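Local coordinates for putative Chlorite dismutase TA0507 (Thermoplasma acidophilum, PDB 3DTZ), which is of unknown function but belongs to the chlorite dismutase family and may bind heme and act as an oxidoreductase, at residues I24-L29 with V195-I200; I80-S85 with D130-P135. One frame throughout, in Å; residues are numbered along the deposited sequence.

Contact 1: residues I24-L29 with V195-I200; sequences IYTSVL and VVLYEI
V28 and L197 meet tip to tip, methyl against methyl, in the buried middle of the chain. The tightest point is V28 CG2 against L197 CD2, at 3.7 Å. V28 CG1 is anti to the backbone N (chi1 177°), which leaves CG2 as the branch that touches. The other leucine methyl has a looser neighbour: T26 CG2 lies 4.1 Å from L197 CD1. One leucine fork therefore spans two residues of strand 25-33. V195 also points toward 24-29, but V195 CG1 stays 5.0 Å from V28 CG2. The polar branch of T26 is used elsewhere. Its OG1 lies only slightly farther from L197 CD1 than CG2 does, but its bonds go to Y83 O and Y116 OH. The opposite side of strand 25-33 is also buried, not open to solvent. There S27 points away from L197 and packs on M91 of helix 88-102, and Y25 packs on I203 of a second subunit. Strands 25-33 and 194-200 are not neighbours in the sheet, and side chains alone join them. This is core packing across the interior of a closed antiparallel beta-barrel with helices outside, the fold of the chlorite dismutase family.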
loop_
_atom_site.group_PDB
_atom_site.type_symbol
_atom_site.label_atom_id
_atom_site.label_comp_id
_atom_site.label_asym_id
_atom_site.label_seq_id
_atom_site.Cartn_x
_atom_site.Cartn_y
_atom_site.Cartn_z
ATOM N N ILE D 24 -9.901 -31.283 -1.394
ATOM C CA ILE D 24 -8.472 -31.143 -1.668
ATOM C C ILE D 24 -8.096 -29.673 -1.458
ATOM O O ILE D 24 -8.704 -28.794 -2.075
ATOM C CB ILE D 24 -8.092 -31.578 -3.099
ATOM C CG1 ILE D 24 -8.599 -33.005 -3.423
ATOM C CG2 ILE D 24 -6.538 -31.476 -3.282
ATOM C CD1 ILE D 24 -8.424 -33.426 -4.880
ATOM N N TYR D 25 -7.097 -29.416 -0.597
ATOM C CA TYR D 25 -6.600 -28.051 -0.324
ATOM C C TYR D 25 -5.413 -27.758 -1.217
ATOM O O TYR D 25 -4.705 -28.667 -1.642
ATOM C CB TYR D 25 -6.116 -27.923 1.124
ATOM C CG TYR D 25 -7.217 -28.102 2.140
ATOM C CD1 TYR D 25 -7.953 -27.005 2.589
ATOM C CD2 TYR D 25 -7.514 -29.372 2.667
ATOM C CE1 TYR D 25 -8.984 -27.166 3.539
ATOM C CE2 TYR D 25 -8.531 -29.552 3.593
ATOM C CZ TYR D 25 -9.262 -28.446 4.029
ATOM O OH TYR D 25 -10.259 -28.610 4.956
ATOM N N THR D 26 -5.200 -26.493 -1.528
ATOM C CA THR D 26 -3.999 -26.115 -2.274
ATOM C C THR D 26 -3.459 -24.774 -1.783
ATOM O O THR D 26 -4.211 -23.934 -1.262
ATOM C CB THR D 26 -4.239 -26.107 -3.793
ATOM O OG1 THR D 26 -2.987 -25.922 -4.471
ATOM C CG2 THR D 26 -5.267 -25.002 -4.200
ATOM N N SER D 27 -2.146 -24.587 -1.963
ATOM C CA SER D 27 -1.529 -23.304 -1.639
ATOM C C SER D 27 -0.591 -22.891 -2.744
ATOM O O SER D 27 0.054 -23.739 -3.366
ATOM C CB SER D 27 -0.754 -23.391 -0.324
ATOM O OG SER D 27 -1.634 -23.301 0.788
ATOM N N VAL D 28 -0.527 -21.581 -2.965
ATOM C CA VAL D 28 0.484 -21.019 -3.846
ATOM C C VAL D 28 1.263 -20.030 -2.958
ATOM O O VAL D 28 0.651 -19.187 -2.307
ATOM C CB VAL D 28 -0.155 -20.281 -5.037
ATOM C CG1 VAL D 28 0.935 -19.652 -5.904
ATOM C CG2 VAL D 28 -1.045 -21.286 -5.891
ATOM N N LEU D 29 2.586 -20.155 -2.952
ATOM C CA LEU D 29 3.476 -19.264 -2.177
ATOM C C LEU D 29 4.491 -18.659 -3.135
ATOM O O LEU D 29 4.984 -19.355 -4.021
ATOM C CB LEU D 29 4.257 -20.048 -1.096
ATOM C CG LEU D 29 3.516 -21.086 -0.232
ATOM C CD1 LEU D 29 4.505 -21.716 0.764
ATOM C CD2 LEU D 29 2.316 -20.422 0.489
ATOM N N VAL D 195 -9.199 -18.603 -5.771
ATOM C CA VAL D 195 -7.869 -18.539 -6.368
ATOM C C VAL D 195 -7.947 -19.412 -7.629
ATOM O O VAL D 195 -8.303 -20.605 -7.554
ATOM C CB VAL D 195 -6.755 -18.992 -5.421
ATOM C CG1 VAL D 195 -5.372 -18.810 -6.116
ATOM C CG2 VAL D 195 -6.792 -18.205 -4.083
ATOM N N VAL D 196 -7.732 -18.805 -8.795
ATOM C CA VAL D 196 -7.874 -19.589 -10.023
ATOM C C VAL D 196 -6.473 -19.937 -10.515
ATOM O O VAL D 196 -5.579 -19.069 -10.521
ATOM C CB VAL D 196 -8.699 -18.873 -11.103
ATOM C CG1 VAL D 196 -9.148 -19.865 -12.094
ATOM C CG2 VAL D 196 -9.988 -18.268 -10.482
ATOM N N LEU D 197 -6.266 -21.214 -10.816
ATOM C CA LEU D 197 -4.945 -21.729 -11.212
ATOM C C LEU D 197 -5.023 -22.327 -12.621
ATOM O O LEU D 197 -5.988 -23.032 -12.949
ATOM C CB LEU D 197 -4.495 -22.826 -10.235
ATOM C CG LEU D 197 -4.600 -22.485 -8.748
ATOM C CD1 LEU D 197 -4.237 -23.675 -7.886
ATOM C CD2 LEU D 197 -3.770 -21.245 -8.397
ATOM N N TYR D 198 -3.974 -22.115 -13.417
ATOM C CA TYR D 198 -3.912 -22.671 -14.775
ATOM C C TYR D 198 -2.528 -23.217 -15.043
ATOM O O TYR D 198 -1.548 -22.556 -14.729
ATOM C CB TYR D 198 -4.177 -21.613 -15.822
ATOM C CG TYR D 198 -5.487 -20.933 -15.577
ATOM C CD1 TYR D 198 -6.667 -21.500 -16.067
ATOM C CD2 TYR D 198 -5.555 -19.791 -14.782
ATOM C CE1 TYR D 198 -7.889 -20.902 -15.820
ATOM C CE2 TYR D 198 -6.791 -19.174 -14.520
ATOM C CZ TYR D 198 -7.939 -19.746 -15.051
ATOM O OH TYR D 198 -9.172 -19.192 -14.795
ATOM N N GLU D 199 -2.476 -24.408 -15.623
ATOM C CA GLU D 199 -1.256 -24.892 -16.251
ATOM C C GLU D 199 -1.434 -24.632 -17.748
ATOM O O GLU D 199 -2.445 -25.022 -18.350
ATOM C CB GLU D 199 -1.055 -26.386 -16.024
ATOM C CG GLU D 199 -0.843 -26.764 -14.575
ATOM C CD GLU D 199 -0.552 -28.236 -14.466
ATOM O OE1 GLU D 199 0.472 -28.668 -15.050
ATOM O OE2 GLU D 199 -1.345 -28.954 -13.818
ATOM N N ILE D 200 -0.466 -23.953 -18.344
ATOM C CA ILE D 200 -0.630 -23.532 -19.735
ATOM C C ILE D 200 0.623 -23.847 -20.556
ATOM O O ILE D 200 1.725 -23.817 -20.015
ATOM C CB ILE D 200 -0.956 -22.013 -19.850
ATOM C CG1 ILE D 200 0.214 -21.164 -19.388
ATOM C CG2 ILE D 200 -2.245 -21.672 -19.071
ATOM C CD1 ILE D 200 0.019 -19.634 -19.583
#

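Contact 2: residues I80-S85 with D130-P135; sequences IFWYSS and DSLRLP
L132 holds CG anti to its carbonyl carbon (chi1 -66°), and W82 holds CG anti to its backbone N (chi1 173°). These torsions bring the leucine fork and the indole together. The two side chains cross at about a right angle. L132 CD2 approaches the six-membered ring obliquely and lies 3.7 Å from W82 CZ2 and 4.0 Å from W82 CH2. The other branch serves S84. L132 CD1 is 4.0 Å from S84 OG and 4.1 Å from S84 CB, so the serine meets the leucine by plain packing.

W82 NE1 and S84 OG have partners elsewhere. S84 OG is hydrogen-bonded to N66 OD1, and also to T26 OG1 and Y116 OH. W82 NE1 makes a weak hydrogen bond to T26 OG1, and the W82 ring is stacked with F140. L132 itself also packs on I65 of strand 64-72 and on Y182 of strand 180-185. Cutting L132 back to an alanine removes both methyls and is likely to leave W82 CZ2 and the S84 side chain without their apolar neighbour, opening a gap beneath the helix.

Beyond L132 the chain turns, with L134 N bonded to S131 O at 3.2 Å. R133 and L134 are exposed, while L132 points in toward strand 79-85. The short helix 128-132 thus sets one leucine against inward-facing side chains of the barrel. The chemistry across this contact is apolar: L132 supplies van der Waals packing, and W82 NE1 and S84 OG are held by residues outside 130-135.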
loop_
_atom_site.group_PDB
_atom_site.type_symbol
_atom_site.label_atom_id
_atom_site.label_comp_id
_atom_site.label_asym_id
_atom_site.label_seq_id
_atom_site.Cartn_x
_atom_site.Cartn_y
_atom_site.Cartn_z
ATOM N N ILE D 80 8.108 -19.453 -7.208
ATOM C CA ILE D 80 6.708 -19.725 -6.835
ATOM C C ILE D 80 6.612 -21.215 -6.548
ATOM O O ILE D 80 7.180 -22.017 -7.281
ATOM C CB ILE D 80 5.745 -19.396 -8.003
ATOM C CG1 ILE D 80 5.907 -17.934 -8.438
ATOM C CG2 ILE D 80 4.256 -19.700 -7.610
ATOM C CD1 ILE D 80 5.497 -17.662 -9.950
ATOM N N PHE D 81 5.922 -21.561 -5.459
ATOM C CA PHE D 81 5.665 -22.937 -5.049
ATOM C C PHE D 81 4.162 -23.206 -5.157
ATOM O O PHE D 81 3.353 -22.379 -4.755
ATOM C CB PHE D 81 6.071 -23.114 -3.559
ATOM C CG PHE D 81 7.548 -22.939 -3.304
ATOM C CD1 PHE D 81 8.456 -23.916 -3.741
ATOM C CD2 PHE D 81 8.039 -21.802 -2.654
ATOM C CE1 PHE D 81 9.833 -23.773 -3.526
ATOM C CE2 PHE D 81 9.431 -21.639 -2.443
ATOM C CZ PHE D 81 10.319 -22.643 -2.862
ATOM N N TRP D 82 3.795 -24.377 -5.648
ATOM C CA TRP D 82 2.397 -24.796 -5.682
ATOM C C TRP D 82 2.318 -26.234 -5.135
ATOM O O TRP D 82 3.046 -27.093 -5.586
ATOM C CB TRP D 82 1.886 -24.749 -7.119
ATOM C CG TRP D 82 0.512 -25.310 -7.348
ATOM C CD1 TRP D 82 -0.577 -25.248 -6.487
ATOM C CD2 TRP D 82 0.065 -26.003 -8.521
ATOM N NE1 TRP D 82 -1.667 -25.885 -7.068
ATOM C CE2 TRP D 82 -1.306 -26.339 -8.317
ATOM C CE3 TRP D 82 0.686 -26.360 -9.743
ATOM C CZ2 TRP D 82 -2.077 -27.011 -9.295
ATOM C CZ3 TRP D 82 -0.077 -27.037 -10.721
ATOM C CH2 TRP D 82 -1.446 -27.385 -10.474
ATOM N N TYR D 83 1.439 -26.489 -4.169
ATOM C CA TYR D 83 1.271 -27.879 -3.678
ATOM C C TYR D 83 -0.158 -28.092 -3.196
ATOM O O TYR D 83 -0.855 -27.105 -2.869
ATOM C CB TYR D 83 2.255 -28.204 -2.536
ATOM C CG TYR D 83 2.252 -27.211 -1.411
ATOM C CD1 TYR D 83 1.372 -27.341 -0.332
ATOM C CD2 TYR D 83 3.088 -26.086 -1.459
ATOM C CE1 TYR D 83 1.376 -26.374 0.711
ATOM C CE2 TYR D 83 3.096 -25.149 -0.456
ATOM C CZ TYR D 83 2.248 -25.295 0.620
ATOM O OH TYR D 83 2.270 -24.316 1.584
ATOM N N SER D 84 -0.553 -29.363 -3.099
ATOM C CA SER D 84 -1.941 -29.738 -2.777
ATOM C C SER D 84 -1.978 -30.975 -1.878
ATOM O O SER D 84 -1.105 -31.821 -1.975
ATOM C CB SER D 84 -2.741 -30.010 -4.057
ATOM O OG SER D 84 -2.457 -29.053 -5.076
ATOM N N SER D 85 -3.010 -31.079 -1.037
ATOM C CA SER D 85 -3.200 -32.229 -0.136
ATOM C C SER D 85 -4.627 -32.220 0.399
ATOM O O SER D 85 -5.202 -31.163 0.564
ATOM C CB SER D 85 -2.276 -32.129 1.088
ATOM O OG SER D 85 -2.449 -33.267 1.964
ATOM N N ASP D 130 -6.468 -36.675 -10.634
ATOM C CA ASP D 130 -5.731 -37.275 -11.757
ATOM C C ASP D 130 -5.003 -36.192 -12.540
ATOM O O ASP D 130 -3.850 -36.376 -12.947
ATOM C CB ASP D 130 -6.670 -38.041 -12.704
ATOM C CG ASP D 130 -7.083 -39.418 -12.185
ATOM O OD1 ASP D 130 -6.511 -39.915 -11.183
ATOM O OD2 ASP D 130 -8.000 -40.031 -12.814
ATOM N N SER D 131 -5.670 -35.053 -12.759
ATOM C CA SER D 131 -5.063 -33.921 -13.460
ATOM C C SER D 131 -3.861 -33.387 -12.672
ATOM O O SER D 131 -2.804 -33.076 -13.244
ATOM C CB SER D 131 -6.119 -32.815 -13.644
ATOM O OG SER D 131 -5.703 -31.868 -14.589
ATOM N N LEU D 132 -4.034 -33.271 -11.352
ATOM C CA LEU D 132 -2.949 -32.806 -10.469
ATOM C C LEU D 132 -1.731 -33.772 -10.498
ATOM O O LEU D 132 -0.586 -33.343 -10.306
ATOM C CB LEU D 132 -3.444 -32.630 -9.051
ATOM C CG LEU D 132 -4.468 -31.568 -8.735
ATOM C CD1 LEU D 132 -4.758 -31.548 -7.242
ATOM C CD2 LEU D 132 -3.917 -30.212 -9.222
ATOM N N ARG D 133 -1.971 -35.043 -10.781
ATOM C CA ARG D 133 -0.881 -36.019 -10.845
ATOM C C ARG D 133 -0.183 -36.127 -12.203
ATOM O O ARG D 133 0.810 -36.878 -12.354
ATOM C CB ARG D 133 -1.371 -37.394 -10.350
ATOM C CG ARG D 133 -1.754 -37.343 -8.855
ATOM C CD ARG D 133 -2.140 -38.704 -8.333
ATOM N NE ARG D 133 -2.584 -38.631 -6.932
ATOM C CZ ARG D 133 -1.765 -38.688 -5.885
ATOM N NH1 ARG D 133 -0.464 -38.812 -6.065
ATOM N NH2 ARG D 133 -2.255 -38.652 -4.654
ATOM N N LEU D 134 -0.700 -35.430 -13.213
ATOM C CA LEU D 134 -0.041 -35.423 -14.532
ATOM C C LEU D 134 1.255 -34.601 -14.481
ATOM O O LEU D 134 1.357 -33.661 -13.700
ATOM C CB LEU D 134 -0.975 -34.838 -15.592
ATOM C CG LEU D 134 -2.295 -35.556 -15.887
ATOM C CD1 LEU D 134 -3.186 -34.688 -16.768
ATOM C CD2 LEU D 134 -2.075 -36.920 -16.547
ATOM N N PRO D 135 2.242 -34.943 -15.318
ATOM C CA PRO D 135 3.434 -34.092 -15.339
ATOM C C PRO D 135 3.040 -32.668 -15.723
ATOM O O PRO D 135 2.229 -32.495 -16.643
ATOM C CB PRO D 135 4.306 -34.723 -16.435
ATOM C CG PRO D 135 3.835 -36.132 -16.528
ATOM C CD PRO D 135 2.349 -36.072 -16.258
#

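From the N terminus, segment 24-29 comes first, on strand 25-33. Segment 80-85 follows on strand 79-85, its antiparallel neighbour in the sheet. The chain then reaches 130-135, where contact 2 closes a loop of 44 residues that includes helix 88-102 and strand 106-116. Segment 195-200 comes last, and contact 1 closes a much longer loop of 165 residues. The shorter loop lies wholly within the longer one, so the two do not cross. The centres of the two contacts are about 8 Å apart. Probable hydrogen bonds link the neighbouring strands, with L29 O 2.8 Å from F81 N. Contact 1 ties strand to strand; contact 2 ties helix 128-132 to the same sheet.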